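Local coordinates for protein Bpsl1147 (Burkholderia pseudomallei, PDB 5A4O) that probably binds single-stranded DNA as a dimeric bacterial homolog of the eukaryotic transcription coactivator PC4, at residues A62-I65 / Q66-L70. Sequence-based numbering, arbitrary orientation.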
loop_
_atom_site.group_PDB
_atom_site.type_symbol
_atom_site.label_atom_id
_atom_site.label_comp_id
_atom_site.label_asym_id
_atom_site.label_seq_id
_atom_site.Cartn_x
_atom_site.Cartn_y
_atom_site.Cartn_z
ATOM N N ALA A 62 2.717 -4.927 -11.447
ATOM C CA ALA A 62 2.571 -6.377 -11.623
ATOM C C ALA A 62 3.210 -7.122 -10.460
ATOM O O ALA A 62 2.635 -8.052 -9.926
ATOM C CB ALA A 62 3.184 -6.852 -12.947
ATOM N N GLN A 63 4.415 -6.712 -10.071
ATOM C CA GLN A 63 5.065 -7.328 -8.905
ATOM C C GLN A 63 4.286 -7.161 -7.605
ATOM O O GLN A 63 4.177 -8.116 -6.822
ATOM C CB GLN A 63 6.494 -6.805 -8.760
ATOM C CG GLN A 63 7.407 -7.264 -9.888
ATOM C CD GLN A 63 8.629 -6.386 -10.029
ATOM O OE1 GLN A 63 8.661 -5.454 -10.830
ATOM N NE2 GLN A 63 9.611 -6.637 -9.187
ATOM N N VAL A 64 3.772 -5.962 -7.341
ATOM C CA VAL A 64 2.978 -5.718 -6.115
ATOM C C VAL A 64 1.705 -6.567 -6.121
ATOM O O VAL A 64 1.399 -7.246 -5.171
ATOM C CB VAL A 64 2.671 -4.211 -5.890
ATOM C CG1 VAL A 64 1.645 -3.999 -4.784
ATOM C CG2 VAL A 64 3.941 -3.468 -5.543
ATOM N N ILE A 65 1.001 -6.563 -7.238
ATOM C CA ILE A 65 -0.183 -7.404 -7.397
ATOM C C ILE A 65 0.136 -8.876 -7.143
ATOM O O ILE A 65 -0.588 -9.579 -6.421
ATOM C CB ILE A 65 -0.788 -7.216 -8.783
ATOM C CG1 ILE A 65 -1.499 -5.874 -8.866
ATOM C CG2 ILE A 65 -1.761 -8.348 -9.091
ATOM C CD1 ILE A 65 -1.726 -5.323 -10.273
ATOM N N GLN A 66 1.218 -9.357 -7.745
ATOM C CA GLN A 66 1.590 -10.747 -7.572
ATOM C C GLN A 66 1.955 -11.059 -6.131
ATOM O O GLN A 66 1.604 -12.104 -5.628
ATOM C CB GLN A 66 2.720 -11.142 -8.512
ATOM C CG GLN A 66 2.269 -11.459 -9.955
ATOM C CD GLN A 66 0.905 -12.118 -10.127
ATOM O OE1 GLN A 66 0.030 -11.594 -10.845
ATOM N NE2 GLN A 66 0.714 -13.282 -9.507
ATOM N N GLY A 67 2.636 -10.132 -5.448
ATOM C CA GLY A 67 2.889 -10.299 -4.022
ATOM C C GLY A 67 1.637 -10.372 -3.152
ATOM O O GLY A 67 1.549 -11.185 -2.218
ATOM N N LEU A 68 0.643 -9.551 -3.471
ATOM C CA LEU A 68 -0.590 -9.539 -2.706
ATOM C C LEU A 68 -1.423 -10.779 -2.984
ATOM O O LEU A 68 -2.046 -11.318 -2.067
ATOM C CB LEU A 68 -1.423 -8.290 -3.006
ATOM C CG LEU A 68 -0.784 -6.947 -2.624
ATOM C CD1 LEU A 68 -1.596 -5.838 -3.254
ATOM C CD2 LEU A 68 -0.680 -6.753 -1.123
ATOM N N LEU A 69 -1.388 -11.259 -4.217
ATOM C CA LEU A 69 -2.064 -12.516 -4.562
ATOM C C LEU A 69 -1.452 -13.659 -3.755
ATOM O O LEU A 69 -2.158 -14.483 -3.193
ATOM C CB LEU A 69 -1.960 -12.800 -6.065
ATOM C CG LEU A 69 -2.855 -11.979 -6.967
ATOM C CD1 LEU A 69 -2.475 -12.203 -8.418
ATOM C CD2 LEU A 69 -4.303 -12.404 -6.737
ATOM N N LEU A 70 -0.125 -13.698 -3.705
ATOM C CA LEU A 70 0.583 -14.698 -2.903
ATOM C C LEU A 70 0.195 -14.609 -1.429
ATOM O O LEU A 70 -0.019 -15.638 -0.793
ATOM C CB LEU A 70 2.092 -14.521 -3.053
ATOM C CG LEU A 70 3.007 -15.590 -2.482
ATOM C CD1 LEU A 70 2.596 -16.939 -3.049
ATOM C CD2 LEU A 70 4.449 -15.321 -2.852
#
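Four consecutive i to i+4 hydrogen bonds tie 62-65 to 66-70 as neighbouring turns of one alpha-helix: the amides of Gln66, Gly67, Leu68 and Leu69 reach back to the carbonyl oxygens of Ala62, Gln63, Val64 and Ile65. The spread is small, from 2.9 Å for Gln66 N to Ala62 O up to 3.0 Å for Leu68 N to Val64 O, and all four bonds are fairly straight, so this part of the helix is regular.

Two apolar pairs, each four residues apart, line the side of the helix turned to the second subunit; Val64, Ile65 and Leu68 are buried, Leu69 only partly. Val64 and Leu68 lie alongside each other and point the same way; CG1 of Val64, anti to its own backbone N (chi1 169°), runs toward the next turn and comes within 4.0 Å of Leu68 CD1. Ile65 and Leu69 repeat the pattern one residue on. Here the short branch does the touching, Ile65 CG2 lying 4.0 Å from Leu69 CD1, while the longer CG1-CD1 arm leans back toward the preceding turn. The leucine stems stay close to the backbone: CG of Leu69 packs 3.3 Å from Ile65 O, a carbonyl already engaged by the Leu69 amide.

Gln66, on the exposed side, bends at chi2 (-34°), which turns its amide across onto the edge of the Ile65/Leu69 pair. Its OE1 and NE2 each lie 3.5 Å from Leu69 CD1; the touch of OE1 on Ile65 CG2 is looser, at 4.1 Å.

Val64, Ile65 and Leu68 all pack on Leu68 of the second subunit, and Leu69 meets Ile65 of that subunit. The 64/68 and 65/69 pairs thus build an apolar stripe along helix 61-73, the single helix after the four-stranded antiparallel sheet, and this stripe contributes to the helix-helix packing of the dimer, as in PC4.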